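Local coordinates for type III CBASS phage resistance system CD-NTase-associated protein Cap8 (Pseudomonas aeruginosa, PDB 6P8P) that probably acts as a HORMA-domain regulator of a cGAS-like nucleotidyltransferase in a bacterial type III CBASS system that defends against bacteriophages, at residues D99-L111 with S122-I134. The protein carries 2 engineered substitutions. Sequence-based numbering, arbitrary orientation.
Sequences DWGMSLPCPKEQL and SSRIIARDLSQGI. Engineered in segment 99-111: M102 (natural residue Val).
W100 CG sits between its backbone N and carbonyl carbon (chi1 66°), and R124, extended from CG to NE, lays CD over one face of the indole. The two residues lie just ahead of the parallel strands 101-106 and 125-129, joined by helix 111-119 in a beta-alpha-beta unit at the sheet's edge within the HORMA domain. Arginine suits this place because its methylenes and its charge both find partners: CD makes a CH-pi contact with the five-membered ring of W100, 3.6 Å from its centroid, and the guanidinium adds a cation-pi interaction. R124 NH1 grips W100 O in the carbonyl plane, on a lone pair, and forms a salt bridge with D99 OD1 at 2.7 Å.

Further along, the backbones pair regularly from M102 to R128, I126 N giving M102 O a nearly straight bond of 2.8 Å, but the bond from C106 N to R128 O is weak. Branched and small apolar residues fill the helix-covered face: I125 CG2 meets L104 CD1, and A127 CB packs against L111 CD2. Across the sheet, P105 CB lies over one face of the R128 guanidinium, toward its rim; NH2 bonds P60 O and NE bonds Q132 O, tying R128 to the turn after its strand. R128 NH1 reaches S103 OG, 3.0 Å away and near the guanidinium plane.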
ATOM      1  N   ASP A  99      -2.310  -3.466 -25.701  1.00 25.94           N
ATOM      2  CA  ASP A  99      -1.134  -2.911 -25.023  1.00 30.57           C
ATOM      3  C   ASP A  99      -1.617  -1.846 -24.038  1.00 23.23           C
ATOM      4  O   ASP A  99      -1.653  -0.648 -24.319  1.00 29.21           O
ATOM      5  CB  ASP A  99      -0.154  -2.340 -26.035  1.00 39.30           C
ATOM      6  CG  ASP A  99       1.065  -1.740 -25.385  1.00 48.54           C
ATOM      7  OD1 ASP A  99       1.360  -2.085 -24.234  1.00 37.56           O
ATOM      8  OD2 ASP A  99       1.729  -0.915 -26.031  1.00 44.21           O
ATOM      9  N   TRP A 100      -2.005  -2.303 -22.860  1.00 20.88           N
ATOM     10  CA  TRP A 100      -2.678  -1.445 -21.899  1.00 21.22           C
ATOM     11  C   TRP A 100      -1.693  -0.871 -20.895  1.00 19.97           C
ATOM     12  O   TRP A 100      -0.579  -1.372 -20.711  1.00 22.77           O
ATOM     13  CB  TRP A 100      -3.781  -2.222 -21.168  1.00 21.32           C
ATOM     14  CG  TRP A 100      -3.298  -3.337 -20.293  1.00 19.85           C
ATOM     15  CD1 TRP A 100      -3.095  -4.646 -20.653  1.00 22.20           C
ATOM     16  CD2 TRP A 100      -2.973  -3.251 -18.894  1.00 18.92           C
ATOM     17  NE1 TRP A 100      -2.668  -5.373 -19.571  1.00 21.67           N
ATOM     18  CE2 TRP A 100      -2.564  -4.535 -18.482  1.00 19.23           C
ATOM     19  CE3 TRP A 100      -2.966  -2.208 -17.959  1.00 21.12           C
ATOM     20  CZ2 TRP A 100      -2.187  -4.806 -17.176  1.00 25.42           C
ATOM     21  CZ3 TRP A 100      -2.573  -2.482 -16.666  1.00 22.37           C
ATOM     22  CH2 TRP A 100      -2.189  -3.762 -16.286  1.00 20.31           C
ATOM     23  N   GLY A 101      -2.119   0.211 -20.248  1.00 19.16           N
ATOM     24  CA  GLY A 101      -1.352   0.784 -19.161  1.00 19.17           C
ATOM     25  C   GLY A 101      -2.283   1.498 -18.218  1.00 25.78           C
ATOM     26  O   GLY A 101      -3.452   1.752 -18.521  1.00 18.58           O
ATOM     27  N   MET A 102      -1.759   1.816 -17.038  0.67 18.78           N
ATOM     28  CA  MET A 102      -2.503   2.566 -16.043  0.67 13.43           C
ATOM     29  C   MET A 102      -1.565   3.528 -15.335  0.67 19.51           C
ATOM     30  O   MET A 102      -0.445   3.158 -14.971  0.67 22.03           O
ATOM     31  CB  MET A 102      -3.168   1.653 -15.008  0.67 19.31           C
ATOM     32  CG  MET A 102      -4.371   0.928 -15.498  0.67 27.95           C
ATOM     33  SD  MET A 102      -5.202   0.120 -14.153  0.67 29.60           S
ATOM     34  CE  MET A 102      -5.690   1.527 -13.137  0.67 24.25           C
ATOM     35  N   SER A 103      -2.034   4.757 -15.135  1.00 15.93           N
ATOM     36  CA  SER A 103      -1.246   5.801 -14.489  1.00 15.01           C
ATOM     37  C   SER A 103      -1.985   6.258 -13.247  1.00 17.45           C
ATOM     38  O   SER A 103      -3.072   6.831 -13.343  1.00 16.95           O
ATOM     39  CB  SER A 103      -0.984   6.983 -15.422  1.00 19.21           C
ATOM     40  OG  SER A 103      -0.285   7.974 -14.691  1.00 19.23           O
ATOM     41  N   LEU A 104      -1.403   5.987 -12.099  1.00 17.60           N
ATOM     42  CA  LEU A 104      -1.989   6.337 -10.819  1.00 15.01           C
ATOM     43  C   LEU A 104      -1.452   7.667 -10.325  1.00 15.20           C
ATOM     44  O   LEU A 104      -0.218   7.858 -10.270  1.00 17.30           O
ATOM     45  CB  LEU A 104      -1.663   5.256  -9.790  1.00 17.99           C
ATOM     46  CG  LEU A 104      -1.942   3.793 -10.140  1.00 17.54           C
ATOM     47  CD1 LEU A 104      -1.652   2.903  -8.946  1.00 20.24           C
ATOM     48  CD2 LEU A 104      -3.385   3.599 -10.579  1.00 21.27           C
ATOM     49  N   PRO A 105      -2.332   8.569  -9.889  1.00 17.18           N
ATOM     50  CA  PRO A 105      -1.873   9.827  -9.301  1.00 17.22           C
ATOM     51  C   PRO A 105      -1.281   9.585  -7.924  1.00 16.78           C
ATOM     52  O   PRO A 105      -1.780   8.777  -7.136  1.00 16.97           O
ATOM     53  CB  PRO A 105      -3.152  10.693  -9.245  1.00 16.27           C
ATOM     54  CG  PRO A 105      -4.246   9.647  -9.009  1.00 21.55           C
ATOM     55  CD  PRO A 105      -3.793   8.420  -9.815  1.00 19.12           C
ATOM     56  N   CYS A 106      -0.229  10.337  -7.633  1.00 17.19           N
ATOM     57  CA  CYS A 106       0.493  10.161  -6.400  1.00 15.60           C
ATOM     58  C   CYS A 106       1.154  11.446  -5.942  1.00 17.25           C
ATOM     59  O   CYS A 106       1.780  12.125  -6.755  1.00 19.13           O
ATOM     60  CB  CYS A 106       1.551   9.072  -6.606  1.00 15.56           C
ATOM     61  SG  CYS A 106       2.629   8.734  -5.169  1.00 19.46           S
ATOM     62  N   PRO A 107       1.035  11.797  -4.669  1.00 19.74           N
ATOM     63  CA  PRO A 107       1.748  12.988  -4.178  1.00 23.74           C
ATOM     64  C   PRO A 107       3.240  12.842  -4.426  1.00 23.93           C
ATOM     65  O   PRO A 107       3.814  11.778  -4.220  1.00 22.19           O
ATOM     66  CB  PRO A 107       1.424  13.018  -2.678  1.00 26.89           C
ATOM     67  CG  PRO A 107       0.292  12.075  -2.471  1.00 30.63           C
ATOM     68  CD  PRO A 107       0.364  11.067  -3.585  1.00 19.63           C
ATOM     69  N   LYS A 108       3.867  13.917  -4.905  1.00 21.47           N
ATOM     70  CA  LYS A 108       5.252  13.816  -5.346  1.00 22.23           C
ATOM     71  C   LYS A 108       6.150  13.257  -4.251  1.00 20.04           C
ATOM     72  O   LYS A 108       7.072  12.486  -4.547  1.00 22.90           O
ATOM     73  CB  LYS A 108       5.764  15.180  -5.814  1.00 27.17           C
ATOM     74  CG  LYS A 108       7.128  15.130  -6.514  1.00 28.54           C
ATOM     75  CD  LYS A 108       7.547  16.525  -7.028  1.00 32.69           C
ATOM     76  CE  LYS A 108       8.967  16.489  -7.585  1.00 60.33           C
ATOM     77  NZ  LYS A 108       9.513  17.862  -7.775  1.00 71.76           N
ATOM     78  N   GLU A 109       5.874  13.597  -2.989  1.00 25.64           N
ATOM     79  CA  GLU A 109       6.738  13.166  -1.893  1.00 34.42           C
ATOM     80  C   GLU A 109       6.681  11.660  -1.660  1.00 36.85           C
ATOM     81  O   GLU A 109       7.607  11.102  -1.062  1.00 29.14           O
ATOM     82  CB  GLU A 109       6.377  13.895  -0.590  1.00 32.20           C
ATOM     83  CG  GLU A 109       5.009  13.598  -0.007  1.00 39.95           C
ATOM     84  CD  GLU A 109       4.935  13.937   1.488  1.00 71.19           C
ATOM     85  OE1 GLU A 109       3.841  14.290   1.984  1.00 66.99           O
ATOM     86  OE2 GLU A 109       5.979  13.850   2.173  1.00 70.20           O
ATOM     87  N   GLN A 110       5.618  10.991  -2.105  1.00 21.56           N
ATOM     88  CA  GLN A 110       5.511   9.544  -1.956  1.00 18.24           C
ATOM     89  C   GLN A 110       5.927   8.789  -3.211  1.00 18.13           C
ATOM     90  O   GLN A 110       5.887   7.564  -3.219  1.00 18.71           O
ATOM     91  CB  GLN A 110       4.085   9.176  -1.549  1.00 20.47           C
ATOM     92  CG  GLN A 110       3.694   9.737  -0.156  1.00 34.39           C
ATOM     93  CD  GLN A 110       2.442   9.100   0.428  1.00 57.32           C
ATOM     94  OE1 GLN A 110       2.462   7.961   0.929  1.00 41.81           O
ATOM     95  NE2 GLN A 110       1.338   9.839   0.374  1.00 69.52           N
ATOM     96  N   LEU A 111       6.337   9.480  -4.272  1.00 19.45           N
ATOM     97  CA  LEU A 111       6.551   8.779  -5.527  1.00 15.23           C
ATOM     98  C   LEU A 111       7.668   7.757  -5.409  1.00 21.24           C
ATOM     99  O   LEU A 111       7.652   6.724  -6.084  1.00 25.03           O
ATOM    100  CB  LEU A 111       6.907   9.761  -6.645  1.00 24.30           C
ATOM    101  CG  LEU A 111       5.825  10.298  -7.530  1.00 28.67           C
ATOM    102  CD1 LEU A 111       6.503  11.237  -8.590  1.00 25.48           C
ATOM    103  CD2 LEU A 111       5.027   9.216  -8.181  1.00 21.36           C
ATOM    104  N   SER A 122       4.330  -4.959 -11.716  1.00 25.95           N
ATOM    105  CA  SER A 122       3.843  -4.564 -13.026  1.00 24.66           C
ATOM    106  C   SER A 122       4.819  -3.582 -13.646  1.00 21.36           C
ATOM    107  O   SER A 122       5.415  -2.761 -12.954  1.00 21.45           O
ATOM    108  CB  SER A 122       2.432  -3.943 -12.906  1.00 24.21           C
ATOM    109  OG  SER A 122       1.953  -3.441 -14.143  1.00 24.72           O
ATOM    110  N   SER A 123       4.933  -3.643 -14.966  1.00 22.26           N
ATOM    111  CA  SER A 123       5.547  -2.565 -15.730  1.00 24.71           C
ATOM    112  C   SER A 123       4.499  -1.699 -16.428  1.00 23.85           C
ATOM    113  O   SER A 123       4.831  -0.620 -16.926  1.00 27.57           O
ATOM    114  CB  SER A 123       6.522  -3.140 -16.753  1.00 34.71           C
ATOM    115  OG  SER A 123       5.841  -3.901 -17.727  1.00 34.72           O
ATOM    116  N   ARG A 124       3.241  -2.127 -16.427  1.00 23.03           N
ATOM    117  CA  ARG A 124       2.184  -1.387 -17.104  1.00 19.54           C
ATOM    118  C   ARG A 124       1.485  -0.412 -16.175  1.00 24.06           C
ATOM    119  O   ARG A 124       0.921   0.600 -16.646  1.00 20.34           O
ATOM    120  CB  ARG A 124       1.150  -2.347 -17.701  1.00 16.79           C
ATOM    121  CG  ARG A 124       1.741  -3.275 -18.780  1.00 22.57           C
ATOM    122  CD  ARG A 124       0.718  -4.243 -19.307  1.00 25.29           C
ATOM    123  NE  ARG A 124       1.278  -5.076 -20.368  1.00 29.62           N
ATOM    124  CZ  ARG A 124       1.367  -4.709 -21.636  1.00 32.11           C
ATOM    125  NH1 ARG A 124       0.934  -3.521 -22.001  1.00 26.44           N
ATOM    126  NH2 ARG A 124       1.902  -5.527 -22.530  1.00 50.11           N
ATOM    127  N   ILE A 125       1.489  -0.704 -14.875  1.00 18.33           N
ATOM    128  CA  ILE A 125       0.864   0.171 -13.893  1.00 17.96           C
ATOM    129  C   ILE A 125       1.962   1.037 -13.310  1.00 19.55           C
ATOM    130  O   ILE A 125       2.892   0.521 -12.680  1.00 20.50           O
ATOM    131  CB  ILE A 125       0.143  -0.606 -12.787  1.00 15.85           C
ATOM    132  CG1 ILE A 125      -0.921  -1.518 -13.370  1.00 18.42           C
ATOM    133  CG2 ILE A 125      -0.457   0.388 -11.744  1.00 15.15           C
ATOM    134  CD1 ILE A 125      -1.337  -2.602 -12.390  1.00 18.48           C
ATOM    135  N   ILE A 126       1.845   2.347 -13.489  1.00 17.96           N
ATOM    136  CA  ILE A 126       2.851   3.291 -13.030  1.00 19.41           C
ATOM    137  C   ILE A 126       2.156   4.399 -12.250  1.00 21.04           C
ATOM    138  O   ILE A 126       0.932   4.512 -12.243  1.00 18.23           O
ATOM    139  CB  ILE A 126       3.674   3.866 -14.194  1.00 22.34           C
ATOM    140  CG1 ILE A 126       2.763   4.578 -15.196  1.00 22.50           C
ATOM    141  CG2 ILE A 126       4.423   2.740 -14.903  1.00 22.02           C
ATOM    142  CD1 ILE A 126       3.512   5.231 -16.354  1.00 33.06           C
ATOM    143  N   ALA A 127       2.963   5.217 -11.583  1.00 15.50           N
ATOM    144  CA  ALA A 127       2.481   6.357 -10.832  1.00 15.77           C
ATOM    145  C   ALA A 127       3.109   7.637 -11.358  1.00 18.64           C
ATOM    146  O   ALA A 127       4.241   7.651 -11.845  1.00 16.82           O
ATOM    147  CB  ALA A 127       2.795   6.194  -9.343  1.00 17.36           C
ATOM    148  N   ARG A 128       2.370   8.711 -11.228  1.00 16.51           N
ATOM    149  CA  ARG A 128       2.847  10.032 -11.606  1.00 16.35           C
ATOM    150  C   ARG A 128       2.544  11.046 -10.521  1.00 18.75           C
ATOM    151  O   ARG A 128       1.597  10.886  -9.752  1.00 18.16           O
ATOM    152  CB  ARG A 128       2.194  10.511 -12.923  1.00 17.69           C
ATOM    153  CG  ARG A 128       0.747  10.824 -12.744  1.00 18.12           C
ATOM    154  CD  ARG A 128       0.054  11.193 -14.065  1.00 16.77           C
ATOM    155  NE  ARG A 128      -1.242  11.824 -13.807  1.00 18.79           N
ATOM    156  CZ  ARG A 128      -2.369  11.157 -13.554  1.00 19.85           C
ATOM    157  NH1 ARG A 128      -2.369   9.824 -13.542  1.00 19.70           N
ATOM    158  NH2 ARG A 128      -3.480  11.819 -13.286  1.00 20.82           N
ATOM    159  N   ASP A 129       3.369  12.100 -10.470  1.00 22.56           N
ATOM    160  CA  ASP A 129       3.093  13.295  -9.684  1.00 20.76           C
ATOM    161  C   ASP A 129       1.712  13.829 -10.002  1.00 23.07           C
ATOM    162  O   ASP A 129       1.403  14.134 -11.156  1.00 22.51           O
ATOM    163  CB  ASP A 129       4.182  14.332 -10.007  1.00 27.47           C
ATOM    164  CG  ASP A 129       3.940  15.699  -9.372  1.00 28.92           C
ATOM    165  OD1 ASP A 129       2.914  15.924  -8.708  1.00 35.21           O
ATOM    166  OD2 ASP A 129       4.810  16.571  -9.568  1.00 39.11           O
ATOM    167  N   LEU A 130       0.865  13.923  -8.977  1.00 22.60           N
ATOM    168  CA  LEU A 130      -0.529  14.262  -9.224  1.00 19.57           C
ATOM    169  C   LEU A 130      -0.725  15.715  -9.641  1.00 21.49           C
ATOM    170  O   LEU A 130      -1.859  16.093  -9.968  1.00 24.96           O
ATOM    171  CB  LEU A 130      -1.390  13.939  -7.995  1.00 20.61           C
ATOM    172  CG  LEU A 130      -1.073  14.584  -6.654  1.00 23.61           C
ATOM    173  CD1 LEU A 130      -1.469  16.041  -6.593  1.00 24.36           C
ATOM    174  CD2 LEU A 130      -1.804  13.795  -5.541  1.00 30.49           C
ATOM    175  N   SER A 131       0.329  16.534  -9.637  1.00 22.17           N
ATOM    176  CA  SER A 131       0.213  17.893 -10.161  1.00 33.73           C
ATOM    177  C   SER A 131       0.352  17.946 -11.675  1.00 36.71           C
ATOM    178  O   SER A 131       0.184  19.022 -12.264  1.00 35.97           O
ATOM    179  CB  SER A 131       1.261  18.809  -9.531  1.00 26.98           C
ATOM    180  OG  SER A 131       2.563  18.457  -9.963  1.00 32.43           O
ATOM    181  N   GLN A 132       0.652  16.811 -12.309  1.00 27.41           N
ATOM    182  CA  GLN A 132       0.822  16.726 -13.753  1.00 28.55           C
ATOM    183  C   GLN A 132      -0.105  15.664 -14.342  1.00 35.33           C
ATOM    184  O   GLN A 132      -0.590  14.758 -13.644  1.00 25.34           O
ATOM    185  CB  GLN A 132       2.280  16.385 -14.120  1.00 37.62           C
ATOM    186  CG  GLN A 132       3.290  17.455 -13.766  1.00 36.27           C
ATOM    187  CD  GLN A 132       4.717  17.049 -14.126  1.00 54.18           C
ATOM    188  OE1 GLN A 132       4.967  15.908 -14.513  1.00 41.75           O
ATOM    189  NE2 GLN A 132       5.656  17.984 -14.000  1.00 47.52           N
ATOM    190  N   GLY A 133      -0.325  15.769 -15.655  1.00 36.04           N
ATOM    191  CA  GLY A 133      -1.028  14.753 -16.407  1.00 37.26           C
ATOM    192  C   GLY A 133      -0.095  13.656 -16.860  1.00 31.64           C
ATOM    193  O   GLY A 133       1.064  13.571 -16.454  1.00 35.07           O
ATOM    194  N   ILE A 134      -0.613  12.801 -17.731  1.00 30.64           N
ATOM    195  CA  ILE A 134       0.220  11.733 -18.266  1.00 42.50           C
ATOM    196  C   ILE A 134       1.176  12.222 -19.360  1.00 37.16           C
ATOM    197  O   ILE A 134       0.731  12.723 -20.395  1.00 54.19           O
ATOM    198  CB  ILE A 134      -0.633  10.596 -18.822  1.00 45.33           C
ATOM    199  CG1 ILE A 134      -1.481   9.991 -17.712  1.00 33.53           C
ATOM    200  CG2 ILE A 134       0.253   9.534 -19.462  1.00 64.63           C
ATOM    201  CD1 ILE A 134      -2.462   8.999 -18.223  1.00 61.76           C
TER
HETATM  202  O   HOH W   1       2.317  15.956  -6.136  1.00 24.86           O